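Local coordinates for DUF1881 domain-containing protein (Neurospora crassa, PDB 5Z6D), which is of unknown function but joins a betagamma-crystallin domain to an Ig-like domain, whose mutual interface probably renders the calcium site inoperative, at residues S94-D99 with S195-L200; A104-S109 with M121-D126; Q14-E19 with K40-A45; T8-Y13 with A48-I53. The protein carries 1 engineered substitution. All blocks are in the same frame, centred on the assembly; numbering follows the deposited sequence.

The four contacts fall into two pairs, one per domain. Contacts 3 and 4 belong to the betagamma-crystallin domain, their centres about 13 Å apart, and meet at one sheet, where strand 43-46 of contact 3 neighbours strand 9-13 of contact 4; contact 3 is nested inside the loop closed by contact 4. Contacts 1 and 2, centred about 10 Å apart, lie in the Ig-like domain, where contact 2 is nested inside the loop closed by contact 1 and touches it. The crystallin pair closes before the Ig-like pair opens, contacts 1 and 3 being centred about 34 Å apart. Each domain therefore closes on its own stretch of chain, consistent with two units joined through an interface.

Contact 1 (S94-D99 with S195-L200); sequences SFLFKD and SFEVTL
The F95 ring has V198 CG2 over the centre of one face, 3.9 Å from its centroid and 6° off the ring normal, which qualifies as a CH-pi contact, while F196 CD2 lies at its edge, in plane. The other two rings meet backbone oxygens edge-on: V198 O lies near the plane of F97, 3.3 Å from F97 CD1, and S94 O lies at the edge of F196. These groups sit on a parallel strand pair, the first and last strands of the Ig-like domain, side by side in its mixed sheet, as parallel terminal strands are in many Ig-like folds. Five backbone bonds alternate between the strands from S94 O to L200 N, the straightest being K98 N to V198 O at 2.8 Å (172° at the hydrogen). F95, F97, V198 and L200 share the buried face, where F97 and L200 also touch Y108 and L186 of other strands. F97 swings its ring forward along the strand (chi1 -175°, CG beside the carbonyl carbon), bringing F97 CE1 within 4.2 Å of L200 CB. The face bearing L96, K98, E197 and T199 is more open. There K98 CG rests on E197 CG at 3.8 Å, but the lysine bends at chi2 and its NZ bonds to G127 O, leaving K98 NZ 5.7 Å from E197 OE2, too far for a salt bridge. At the far end of the pair, the D99 and L200 side chains point the same way and lie side by side; D99 OD1, which hydrogen-bonds to T101 OG1, lies 3.8 Å from L200 CD2.

Contact 2 (A104-S109 with M121-D126); sequences ADKQYS and MLYSND. Engineered in segment 121-126: M121 (natural residue Thr).
K106 and S124 join the open end of the beta hairpin of strands 108-112 and 120-123, where a type II turn from A104 to Q107 precedes the first strand. K106 N hydrogen-bonds to S124 O in the carbonyl plane at 2.8 Å, with 162° at the hydrogen, and S124 N returns to Y108 O at 2.9 Å. The buried S124 hydroxyl, held between its own N and carbonyl carbon (chi1 54°), takes Y108 N at 3.0 Å on S124 OG and gives its proton to a water that in turn donates to A104 O, so it is used in both directions. A second water links D105 OD1 to N125 ND2, while N125 OD1 accepts from D99 N. The aromatic and charged contacts centre on K106, which bends at chi3 across the Y123 ring: K106 CE sits over one face, 3.6 Å from Y123 CG and offset toward the rim, and K106 NZ stands 4.6 Å from the Y123 centroid, a cation-pi geometry 19° off the normal. With a serine in place of Y123, the end of the lysine would probably lose that face and be left free to swing. D126 flanks the same lysine, D126 OD1 lying 3.5 Å from K106 CD. Van der Waals contacts finish the hairpin side: S109 CB approaches Y123 CE1, and beside it the methyl CE of M121, an engineered residue, lies 3.9 Å from S109 CB.

Contact 3 (Q14-E19 with K40-A45); sequences QKKNFE and KYFSVA
One buried hydroxyl, S43 OG, grips the loop 14-19 at two places: it donates to K15 O at 2.6 Å, in the carbonyl plane, and accepts from F18 N at 3.0 Å, with 147° at the hydrogen. Such a serine tying down the folded hairpin between the first two strands is a hallmark of the betagamma-crystallin motif. The loop also fits the family signature, in which Y13 is followed five residues on by a second aromatic, F18. N17 and F18 both have positive phi, which turns the chain back so that F18 N faces the serine. The F18 ring comes edge-on to the strand, F18 CE1 3.4 Å from V44 O and F18 CD1 4.2 Å from A45 CB. F42 and S43 both face Y13 as a classic beta bulge, and F42 CB packs 3.5 Å from K15 C, with K16 CG at 3.9 Å from the same CB; K16 NZ goes on to a salt bridge with D73. Replacing S43 by a valine would remove the hydroxyl and is likely to leave K15 O and F18 N without their shared partner. Because F18 N occupies OG as acceptor while the serine proton goes to K15 O, one side chain satisfies two backbone groups of a loop that has no regular strand structure.

Contact 4 (T8-Y13 with A48-I53); sequences TKVIFY and ASAKVI
Strands 9-13 and 50-53 approach to 7.0 Å between axes, with 53° between their directions, too far apart for backbone pairing, so they meet through side chains; the segments come closest at T8, just before the first strand, and A50, whose CA atoms are 5.0 Å apart. V10, A50 and V52 carry most of the apolar contact. V10 CG1, anti to the carbonyl carbon (chi1 -56°), reaches both A50 CB and V52 CG2, each at 3.9 Å, while the second methyl, V10 CG2, lies 4.1 Å from the same V52 CG2. The two valines cross at an oblique angle, and both are buried. The two strands belong to different antiparallel sheets, and the contact is part of the interior of the beta sandwich of the betagamma-crystallin domain, with V85 of strand 82-87 adding to the cover on V10. Farther along the strand, V52 CG1 meets the F12 ring at its edge, near the ring plane, 4.2 Å from F12 CZ; the same ring stacks with Y41 and meets F83. Near the start of the first strand the segments come closer, and small groups meet: A50 CB is 3.7 Å from K9 O, and the methyl T8 CG2 touches S49 CB at 4.4 Å.

Contact 1 (S94-D99 with S195-L200)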
loop_
_atom_site.group_PDB
_atom_site.type_symbol
_atom_site.label_atom_id
_atom_site.label_comp_id
_atom_site.label_asym_id
_atom_site.label_seq_id
_atom_site.Cartn_x
_atom_site.Cartn_y
_atom_site.Cartn_z
ATOM N N SER A 94 -4.225 -2.125 0.027
ATOM C CA SER A 94 -3.405 -2.585 1.145
ATOM C C SER A 94 -3.890 -3.905 1.748
ATOM O O SER A 94 -5.088 -4.170 1.798
ATOM C CB SER A 94 -3.343 -1.513 2.235
ATOM O OG SER A 94 -4.630 -1.258 2.774
ATOM N N PHE A 95 -2.934 -4.725 2.178
ATOM C CA PHE A 95 -3.182 -6.021 2.822
ATOM C C PHE A 95 -2.634 -6.064 4.244
ATOM O O PHE A 95 -1.568 -5.486 4.514
ATOM C CB PHE A 95 -2.486 -7.161 2.077
ATOM C CG PHE A 95 -3.162 -7.629 0.829
ATOM C CD1 PHE A 95 -4.436 -7.228 0.480
ATOM C CD2 PHE A 95 -2.506 -8.575 0.033
ATOM C CE1 PHE A 95 -5.027 -7.704 -0.675
ATOM C CE2 PHE A 95 -3.087 -9.052 -1.124
ATOM C CZ PHE A 95 -4.347 -8.634 -1.480
ATOM N N LEU A 96 -3.321 -6.788 5.128
ATOM C CA LEU A 96 -2.760 -7.194 6.419
ATOM C C LEU A 96 -2.863 -8.722 6.517
ATOM O O LEU A 96 -3.946 -9.284 6.332
ATOM C CB LEU A 96 -3.494 -6.509 7.576
ATOM C CG LEU A 96 -2.903 -6.687 8.980
ATOM C CD1 LEU A 96 -1.555 -6.003 9.066
ATOM C CD2 LEU A 96 -3.857 -6.132 10.018
ATOM N N PHE A 97 -1.743 -9.384 6.811
ATOM C CA PHE A 97 -1.666 -10.844 6.754
ATOM C C PHE A 97 -1.795 -11.477 8.134
ATOM O O PHE A 97 -0.978 -11.221 9.025
ATOM C CB PHE A 97 -0.355 -11.271 6.093
ATOM C CG PHE A 97 -0.224 -12.763 5.880
ATOM C CD1 PHE A 97 -1.305 -13.523 5.465
ATOM C CD2 PHE A 97 1.002 -13.401 6.067
ATOM C CE1 PHE A 97 -1.174 -14.905 5.247
ATOM C CE2 PHE A 97 1.137 -14.789 5.858
ATOM C CZ PHE A 97 0.046 -15.535 5.436
ATOM N N LYS A 98 -2.828 -12.301 8.289
ATOM C CA LYS A 98 -3.108 -12.977 9.549
ATOM C C LYS A 98 -3.051 -14.473 9.367
ATOM O O LYS A 98 -3.124 -14.986 8.244
ATOM C CB LYS A 98 -4.483 -12.574 10.107
ATOM C CG LYS A 98 -4.608 -11.086 10.444
ATOM C CD LYS A 98 -3.538 -10.639 11.421
ATOM C CE LYS A 98 -3.743 -9.189 11.856
ATOM N NZ LYS A 98 -2.555 -8.681 12.603
ATOM N N ASP A 99 -2.915 -15.167 10.488
ATOM C CA ASP A 99 -2.808 -16.610 10.515
ATOM C C ASP A 99 -3.737 -17.155 11.589
ATOM O O ASP A 99 -3.594 -16.826 12.767
ATOM C CB ASP A 99 -1.369 -17.033 10.794
ATOM C CG ASP A 99 -1.259 -18.499 11.164
ATOM O OD1 ASP A 99 -2.038 -19.307 10.616
ATOM O OD2 ASP A 99 -0.399 -18.836 12.004
ATOM N N SER A 195 -8.847 -1.961 1.353
ATOM C CA SER A 195 -7.973 -2.660 2.293
ATOM C C SER A 195 -8.590 -3.995 2.666
ATOM O O SER A 195 -9.817 -4.129 2.745
ATOM C CB SER A 195 -7.710 -1.825 3.548
ATOM O OG SER A 195 -8.906 -1.602 4.265
ATOM N N PHE A 196 -7.729 -4.988 2.877
ATOM C CA PHE A 196 -8.159 -6.368 3.060
ATOM C C PHE A 196 -7.293 -7.050 4.109
ATOM O O PHE A 196 -6.062 -6.938 4.087
ATOM C CB PHE A 196 -8.097 -7.138 1.728
ATOM C CG PHE A 196 -8.867 -6.476 0.617
ATOM C CD1 PHE A 196 -10.200 -6.784 0.401
ATOM C CD2 PHE A 196 -8.269 -5.518 -0.187
ATOM C CE1 PHE A 196 -10.910 -6.163 -0.612
ATOM C CE2 PHE A 196 -8.971 -4.892 -1.196
ATOM C CZ PHE A 196 -10.295 -5.215 -1.412
ATOM N N GLU A 197 -7.948 -7.755 5.022
ATOM C CA GLU A 197 -7.259 -8.683 5.901
ATOM C C GLU A 197 -7.213 -10.023 5.187
ATOM O O GLU A 197 -8.249 -10.573 4.817
ATOM C CB GLU A 197 -7.981 -8.785 7.242
ATOM C CG GLU A 197 -7.072 -8.976 8.438
ATOM C CD GLU A 197 -7.825 -8.857 9.749
ATOM O OE1 GLU A 197 -8.530 -9.822 10.113
ATOM O OE2 GLU A 197 -7.721 -7.798 10.408
ATOM N N VAL A 198 -6.011 -10.529 4.945
ATOM C CA VAL A 198 -5.875 -11.810 4.279
ATOM C C VAL A 198 -5.430 -12.800 5.335
ATOM O O VAL A 198 -4.406 -12.591 5.980
ATOM C CB VAL A 198 -4.876 -11.741 3.125
ATOM C CG1 VAL A 198 -4.598 -13.143 2.559
ATOM C CG2 VAL A 198 -5.393 -10.784 2.042
ATOM N N THR A 199 -6.206 -13.867 5.525
ATOM C CA THR A 199 -5.981 -14.790 6.625
ATOM C C THR A 199 -5.650 -16.194 6.122
ATOM O O THR A 199 -6.345 -16.734 5.251
ATOM C CB THR A 199 -7.205 -14.867 7.553
ATOM O OG1 THR A 199 -7.466 -13.572 8.112
ATOM C CG2 THR A 199 -6.956 -15.853 8.681
ATOM N N LEU A 200 -4.576 -16.771 6.660
ATOM C CA LEU A 200 -4.259 -18.179 6.420
ATOM C C LEU A 200 -5.196 -19.054 7.249
ATOM O O LEU A 200 -5.114 -19.069 8.468
ATOM C CB LEU A 200 -2.794 -18.486 6.766
ATOM C CG LEU A 200 -2.333 -19.906 6.427
ATOM C CD1 LEU A 200 -2.221 -20.099 4.917
ATOM C CD2 LEU A 200 -1.016 -20.231 7.097
#

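Contact 2 (A104-S109 with M121-D126)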
loop_
_atom_site.group_PDB
_atom_site.type_symbol
_atom_site.label_atom_id
_atom_site.label_comp_id
_atom_site.label_asym_id
_atom_site.label_seq_id
_atom_site.Cartn_x
_atom_site.Cartn_y
_atom_site.Cartn_z
ATOM N N ALA A 104 3.316 -19.192 15.207
ATOM C CA ALA A 104 4.032 -18.114 15.879
ATOM C C ALA A 104 3.964 -16.840 15.051
ATOM O O ALA A 104 3.688 -16.883 13.852
ATOM C CB ALA A 104 5.488 -18.511 16.126
ATOM N N ASP A 105 4.206 -15.703 15.693
ATOM C CA ASP A 105 4.345 -14.455 14.957
ATOM C C ASP A 105 5.400 -14.593 13.874
ATOM O O ASP A 105 6.496 -15.101 14.127
ATOM C CB ASP A 105 4.714 -13.313 15.895
ATOM C CG ASP A 105 3.542 -12.832 16.694
ATOM O OD1 ASP A 105 2.482 -13.500 16.647
ATOM O OD2 ASP A 105 3.682 -11.787 17.363
ATOM N N LYS A 106 5.041 -14.152 12.673
ATOM C CA LYS A 106 5.913 -14.155 11.501
ATOM C C LYS A 106 6.277 -15.564 11.048
ATOM O O LYS A 106 7.233 -15.734 10.306
ATOM C CB LYS A 106 7.201 -13.352 11.753
ATOM C CG LYS A 106 6.956 -11.945 12.305
ATOM C CD LYS A 106 8.230 -11.105 12.337
ATOM C CE LYS A 106 8.689 -10.749 10.935
ATOM N NZ LYS A 106 9.769 -9.725 10.952
ATOM N N GLN A 107 5.511 -16.560 11.473
ATOM C CA GLN A 107 5.799 -17.923 11.018
ATOM C C GLN A 107 5.534 -18.062 9.521
ATOM O O GLN A 107 6.223 -18.819 8.825
ATOM C CB GLN A 107 4.976 -18.947 11.786
ATOM C CG GLN A 107 5.252 -20.373 11.314
ATOM C CD GLN A 107 4.620 -21.432 12.194
ATOM O OE1 GLN A 107 4.347 -21.204 13.373
ATOM N NE2 GLN A 107 4.386 -22.608 11.620
ATOM N N TYR A 108 4.540 -17.335 9.020
ATOM C CA TYR A 108 4.185 -17.410 7.603
ATOM C C TYR A 108 4.438 -16.090 6.927
ATOM O O TYR A 108 4.323 -15.035 7.554
ATOM C CB TYR A 108 2.715 -17.816 7.427
ATOM C CG TYR A 108 2.425 -19.172 8.025
ATOM C CD1 TYR A 108 2.785 -20.329 7.355
ATOM C CD2 TYR A 108 1.804 -19.296 9.270
ATOM C CE1 TYR A 108 2.535 -21.581 7.902
ATOM C CE2 TYR A 108 1.550 -20.539 9.819
ATOM C CZ TYR A 108 1.921 -21.679 9.128
ATOM O OH TYR A 108 1.670 -22.924 9.662
ATOM N N SER A 109 4.814 -16.152 5.655
ATOM C CA SER A 109 4.947 -14.942 4.849
ATOM C C SER A 109 4.030 -15.004 3.652
ATOM O O SER A 109 3.779 -16.082 3.089
ATOM C CB SER A 109 6.396 -14.732 4.402
ATOM O OG SER A 109 6.868 -15.804 3.591
ATOM N N MET A 121 6.680 -8.094 1.233
ATOM C CA MET A 121 6.715 -9.286 2.051
ATOM C C MET A 121 5.966 -9.019 3.336
ATOM O O MET A 121 6.433 -8.247 4.170
ATOM C CB MET A 121 8.160 -9.681 2.339
ATOM C CG MET A 121 8.773 -10.543 1.270
ATOM S SD MET A 121 8.191 -12.230 1.478
ATOM C CE MET A 121 9.321 -12.820 2.731
ATOM N N LEU A 122 4.785 -9.616 3.477
ATOM C CA LEU A 122 3.986 -9.472 4.688
ATOM C C LEU A 122 4.190 -10.674 5.583
ATOM O O LEU A 122 4.249 -11.791 5.095
ATOM C CB LEU A 122 2.510 -9.336 4.350
ATOM C CG LEU A 122 2.156 -8.157 3.449
ATOM C CD1 LEU A 122 0.674 -8.129 3.185
ATOM C CD2 LEU A 122 2.611 -6.872 4.113
ATOM N N TYR A 123 4.294 -10.454 6.884
ATOM C CA TYR A 123 4.437 -11.558 7.822
ATOM C C TYR A 123 3.193 -11.711 8.671
ATOM O O TYR A 123 2.505 -10.722 8.985
ATOM C CB TYR A 123 5.681 -11.368 8.697
ATOM C CG TYR A 123 6.936 -11.423 7.875
ATOM C CD1 TYR A 123 7.567 -12.637 7.618
ATOM C CD2 TYR A 123 7.461 -10.274 7.303
ATOM C CE1 TYR A 123 8.710 -12.694 6.826
ATOM C CE2 TYR A 123 8.604 -10.317 6.525
ATOM C CZ TYR A 123 9.224 -11.528 6.289
ATOM O OH TYR A 123 10.354 -11.560 5.507
ATOM N N SER A 124 2.896 -12.954 9.039
ATOM C CA SER A 124 1.638 -13.247 9.709
ATOM C C SER A 124 1.637 -12.759 11.159
ATOM O O SER A 124 2.631 -12.904 11.884
ATOM C CB SER A 124 1.337 -14.755 9.645
ATOM O OG SER A 124 2.405 -15.540 10.153
ATOM N N ASN A 125 0.503 -12.202 11.566
ATOM C CA ASN A 125 0.294 -11.811 12.959
ATOM C C ASN A 125 1.456 -10.964 13.475
ATOM O O ASN A 125 1.975 -11.200 14.569
ATOM C CB ASN A 125 0.110 -13.053 13.828
ATOM C CG ASN A 125 -1.078 -13.901 13.401
ATOM O OD1 ASN A 125 -1.935 -13.458 12.639
ATOM N ND2 ASN A 125 -1.133 -15.138 13.900
ATOM N N ASP A 126 1.864 -9.995 12.660
ATOM C CA ASP A 126 3.095 -9.237 12.872
ATOM C C ASP A 126 2.781 -7.795 13.277
ATOM O O ASP A 126 3.585 -6.881 13.093
ATOM C CB ASP A 126 3.949 -9.281 11.595
ATOM C CG ASP A 126 5.330 -8.668 11.774
ATOM O OD1 ASP A 126 5.829 -8.621 12.921
ATOM O OD2 ASP A 126 5.913 -8.230 10.755
HETATM O O HOH W 1 1.408 -16.798 12.397
HETATM O O HOH W 2 0.750 -15.653 16.010
#

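Contact 3 (Q14-E19 with K40-A45)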
loop_
_atom_site.group_PDB
_atom_site.type_symbol
_atom_site.label_atom_id
_atom_site.label_comp_id
_atom_site.label_asym_id
_atom_site.label_seq_id
_atom_site.Cartn_x
_atom_site.Cartn_y
_atom_site.Cartn_z
ATOM N N GLN A 14 9.882 22.510 3.003
ATOM C CA GLN A 14 11.101 22.257 3.741
ATOM C C GLN A 14 10.935 22.407 5.256
ATOM O O GLN A 14 11.592 21.709 6.026
ATOM C CB GLN A 14 12.187 23.203 3.215
ATOM C CG GLN A 14 13.183 23.705 4.230
ATOM C CD GLN A 14 13.806 25.024 3.807
ATOM O OE1 GLN A 14 13.103 25.997 3.527
ATOM N NE2 GLN A 14 15.127 25.058 3.750
ATOM N N LYS A 15 10.057 23.306 5.690
ATOM C CA LYS A 15 9.795 23.449 7.118
ATOM C C LYS A 15 8.373 23.016 7.465
ATOM O O LYS A 15 7.543 22.823 6.567
ATOM C CB LYS A 15 10.037 24.892 7.561
ATOM C CG LYS A 15 11.245 25.539 6.903
ATOM C CD LYS A 15 12.006 26.415 7.880
ATOM C CE LYS A 15 12.785 27.505 7.157
ATOM N NZ LYS A 15 11.879 28.513 6.534
ATOM N N LYS A 16 8.106 22.852 8.758
ATOM C CA LYS A 16 6.768 22.498 9.222
ATOM C C LYS A 16 5.801 23.668 9.011
ATOM O O LYS A 16 6.225 24.790 8.759
ATOM C CB LYS A 16 6.795 22.089 10.695
ATOM C CG LYS A 16 7.597 20.832 10.983
ATOM C CD LYS A 16 7.648 20.527 12.465
ATOM C CE LYS A 16 8.357 19.199 12.716
ATOM N NZ LYS A 16 8.348 18.800 14.139
ATOM N N ASN A 17 4.506 23.380 9.095
ATOM C CA ASN A 17 3.456 24.385 8.973
ATOM C C ASN A 17 3.517 25.238 7.704
ATOM O O ASN A 17 3.181 26.430 7.728
ATOM C CB ASN A 17 3.474 25.299 10.205
ATOM C CG ASN A 17 2.133 25.969 10.453
ATOM O OD1 ASN A 17 1.081 25.393 10.172
ATOM N ND2 ASN A 17 2.166 27.196 10.970
ATOM N N PHE A 18 3.947 24.618 6.604
ATOM C CA PHE A 18 3.840 25.181 5.257
ATOM C C PHE A 18 4.667 26.453 5.055
ATOM O O PHE A 18 4.283 27.338 4.288
ATOM C CB PHE A 18 2.373 25.461 4.919
ATOM C CG PHE A 18 1.426 24.397 5.404
ATOM C CD1 PHE A 18 1.376 23.167 4.770
ATOM C CD2 PHE A 18 0.585 24.619 6.488
ATOM C CE1 PHE A 18 0.507 22.176 5.205
ATOM C CE2 PHE A 18 -0.283 23.632 6.931
ATOM C CZ PHE A 18 -0.324 22.395 6.281
ATOM N N GLU A 19 5.802 26.546 5.734
ATOM C CA GLU A 19 6.612 27.756 5.630
ATOM C C GLU A 19 7.812 27.504 4.716
ATOM O O GLU A 19 8.257 26.359 4.554
ATOM C CB GLU A 19 7.048 28.233 7.016
ATOM C CG GLU A 19 5.912 28.332 8.055
ATOM C CD GLU A 19 4.963 29.520 7.848
ATOM O OE1 GLU A 19 4.930 30.093 6.740
ATOM O OE2 GLU A 19 4.240 29.885 8.810
ATOM N N LYS A 40 14.202 16.368 2.949
ATOM C CA LYS A 40 13.842 17.599 2.264
ATOM C C LYS A 40 12.585 18.222 2.869
ATOM O O LYS A 40 12.515 19.438 3.036
ATOM C CB LYS A 40 13.621 17.352 0.765
ATOM C CG LYS A 40 14.816 16.779 0.018
ATOM C CD LYS A 40 14.754 15.260 -0.036
ATOM C CE LYS A 40 16.019 14.665 -0.636
ATOM N NZ LYS A 40 16.078 13.189 -0.422
ATOM N N TYR A 41 11.601 17.390 3.210
ATOM C CA TYR A 41 10.249 17.896 3.463
ATOM C C TYR A 41 9.698 17.613 4.846
ATOM O O TYR A 41 9.783 16.497 5.361
ATOM C CB TYR A 41 9.287 17.326 2.425
ATOM C CG TYR A 41 9.684 17.657 1.020
ATOM C CD1 TYR A 41 10.142 18.921 0.687
ATOM C CD2 TYR A 41 9.610 16.699 0.022
ATOM C CE1 TYR A 41 10.508 19.225 -0.603
ATOM C CE2 TYR A 41 9.973 16.992 -1.266
ATOM C CZ TYR A 41 10.421 18.258 -1.572
ATOM O OH TYR A 41 10.782 18.555 -2.863
ATOM N N PHE A 42 9.113 18.653 5.434
ATOM C CA PHE A 42 8.539 18.593 6.773
ATOM C C PHE A 42 7.033 18.882 6.787
ATOM O O PHE A 42 6.368 18.662 7.812
ATOM C CB PHE A 42 9.243 19.592 7.699
ATOM C CG PHE A 42 10.460 19.044 8.385
ATOM C CD1 PHE A 42 10.792 17.705 8.285
ATOM C CD2 PHE A 42 11.262 19.874 9.157
ATOM C CE1 PHE A 42 11.904 17.201 8.932
ATOM C CE2 PHE A 42 12.376 19.377 9.805
ATOM C CZ PHE A 42 12.697 18.038 9.692
ATOM N N SER A 43 6.490 19.407 5.692
ATOM C CA SER A 43 5.025 19.535 5.655
ATOM C C SER A 43 4.524 19.443 4.229
ATOM O O SER A 43 5.315 19.487 3.291
ATOM C CB SER A 43 4.551 20.845 6.319
ATOM O OG SER A 43 5.168 21.988 5.742
ATOM N N VAL A 44 3.219 19.274 4.051
ATOM C CA VAL A 44 2.691 19.137 2.689
ATOM C C VAL A 44 1.268 19.693 2.576
ATOM O O VAL A 44 0.375 19.337 3.351
ATOM C CB VAL A 44 2.726 17.662 2.211
ATOM C CG1 VAL A 44 1.908 16.742 3.130
ATOM C CG2 VAL A 44 2.258 17.551 0.746
ATOM N N ALA A 45 1.088 20.601 1.619
ATOM C CA ALA A 45 -0.234 21.103 1.270
ATOM C C ALA A 45 -0.798 20.267 0.146
ATOM O O ALA A 45 -0.121 20.029 -0.860
ATOM C CB ALA A 45 -0.167 22.567 0.866
#

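Contact 4 (T8-Y13 with A48-I53)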
loop_
_atom_site.group_PDB
_atom_site.type_symbol
_atom_site.label_atom_id
_atom_site.label_comp_id
_atom_site.label_asym_id
_atom_site.label_seq_id
_atom_site.Cartn_x
_atom_site.Cartn_y
_atom_site.Cartn_z
ATOM N N THR A 8 -5.047 20.068 -8.325
ATOM C CA THR A 8 -4.421 18.846 -8.817
ATOM C C THR A 8 -2.922 18.873 -8.537
ATOM O O THR A 8 -2.142 18.168 -9.169
ATOM C CB THR A 8 -4.678 18.658 -10.319
ATOM O OG1 THR A 8 -4.231 19.820 -11.027
ATOM C CG2 THR A 8 -6.166 18.464 -10.574
ATOM N N LYS A 9 -2.522 19.710 -7.588
ATOM C CA LYS A 9 -1.119 19.826 -7.223
ATOM C C LYS A 9 -0.971 19.571 -5.724
ATOM O O LYS A 9 -1.958 19.551 -5.004
ATOM C CB LYS A 9 -0.565 21.208 -7.601
ATOM C CG LYS A 9 -0.049 21.327 -9.046
ATOM C CD LYS A 9 -1.157 21.153 -10.085
ATOM C CE LYS A 9 -0.599 20.732 -11.441
ATOM N NZ LYS A 9 -1.643 20.141 -12.330
ATOM N N VAL A 10 0.261 19.332 -5.289
ATOM C CA VAL A 10 0.584 19.292 -3.873
ATOM C C VAL A 10 1.874 20.074 -3.730
ATOM O O VAL A 10 2.665 20.156 -4.671
ATOM C CB VAL A 10 0.734 17.831 -3.311
ATOM C CG1 VAL A 10 -0.534 17.004 -3.573
ATOM C CG2 VAL A 10 1.967 17.140 -3.877
ATOM N N ILE A 11 2.075 20.705 -2.581
ATOM C CA ILE A 11 3.319 21.397 -2.360
ATOM C C ILE A 11 3.979 20.862 -1.124
ATOM O O ILE A 11 3.377 20.835 -0.046
ATOM C CB ILE A 11 3.127 22.928 -2.207
ATOM C CG1 ILE A 11 2.257 23.491 -3.334
ATOM C CG2 ILE A 11 4.480 23.607 -2.156
ATOM C CD1 ILE A 11 2.131 25.002 -3.306
ATOM N N PHE A 12 5.216 20.419 -1.282
ATOM C CA PHE A 12 5.993 19.958 -0.146
ATOM C C PHE A 12 6.853 21.093 0.377
ATOM O O PHE A 12 7.502 21.799 -0.377
ATOM C CB PHE A 12 6.859 18.764 -0.523
ATOM C CG PHE A 12 6.112 17.461 -0.547
ATOM C CD1 PHE A 12 5.910 16.744 0.617
ATOM C CD2 PHE A 12 5.628 16.946 -1.746
ATOM C CE1 PHE A 12 5.222 15.538 0.593
ATOM C CE2 PHE A 12 4.943 15.742 -1.783
ATOM C CZ PHE A 12 4.745 15.030 -0.623
ATOM N N TYR A 13 6.867 21.264 1.681
ATOM C CA TYR A 13 7.632 22.333 2.259
ATOM C C TYR A 13 8.773 21.777 3.092
ATOM O O TYR A 13 8.636 20.749 3.801
ATOM C CB TYR A 13 6.728 23.234 3.112
ATOM C CG TYR A 13 5.591 23.889 2.334
ATOM C CD1 TYR A 13 5.750 25.144 1.735
ATOM C CD2 TYR A 13 4.361 23.258 2.208
ATOM C CE1 TYR A 13 4.705 25.733 1.025
ATOM C CE2 TYR A 13 3.321 23.828 1.503
ATOM C CZ TYR A 13 3.490 25.067 0.917
ATOM O OH TYR A 13 2.433 25.624 0.222
ATOM N N ALA A 48 -7.265 20.114 -3.442
ATOM C CA ALA A 48 -8.586 19.556 -3.152
ATOM C C ALA A 48 -8.939 18.292 -3.951
ATOM O O ALA A 48 -9.794 17.509 -3.539
ATOM C CB ALA A 48 -9.642 20.629 -3.392
ATOM N N SER A 49 -8.294 18.106 -5.097
ATOM C CA SER A 49 -8.573 16.953 -5.941
ATOM C C SER A 49 -7.366 16.029 -6.013
ATOM O O SER A 49 -7.329 15.098 -6.821
ATOM C CB SER A 49 -8.973 17.397 -7.346
ATOM O OG SER A 49 -10.180 18.143 -7.309
ATOM N N ALA A 50 -6.380 16.303 -5.166
ATOM C CA ALA A 50 -5.154 15.525 -5.147
ATOM C C ALA A 50 -5.074 14.686 -3.877
ATOM O O ALA A 50 -5.857 14.847 -2.931
ATOM C CB ALA A 50 -3.949 16.430 -5.259
ATOM N N LYS A 51 -4.104 13.788 -3.866
ATOM C CA LYS A 51 -3.853 12.927 -2.736
ATOM C C LYS A 51 -2.431 12.407 -2.906
ATOM O O LYS A 51 -1.965 12.256 -4.034
ATOM C CB LYS A 51 -4.890 11.811 -2.709
ATOM C CG LYS A 51 -4.571 10.580 -1.931
ATOM C CD LYS A 51 -5.701 9.603 -2.205
ATOM C CE LYS A 51 -5.576 8.335 -1.440
ATOM N NZ LYS A 51 -6.845 7.589 -1.592
ATOM N N VAL A 52 -1.710 12.188 -1.807
ATOM C CA VAL A 52 -0.371 11.614 -1.906
ATOM C C VAL A 52 -0.357 10.227 -1.300
ATOM O O VAL A 52 -0.841 10.025 -0.182
ATOM C CB VAL A 52 0.695 12.448 -1.184
ATOM C CG1 VAL A 52 2.083 11.838 -1.397
ATOM C CG2 VAL A 52 0.679 13.893 -1.650
ATOM N N ILE A 53 0.187 9.272 -2.043
ATOM C CA ILE A 53 0.487 7.968 -1.468
ATOM C C ILE A 53 1.995 7.855 -1.340
ATOM O O ILE A 53 2.699 7.940 -2.334
ATOM C CB ILE A 53 -0.077 6.823 -2.323
ATOM C CG1 ILE A 53 -1.601 6.944 -2.437
ATOM C CG2 ILE A 53 0.334 5.469 -1.729
ATOM C CD1 ILE A 53 -2.207 6.024 -3.495
#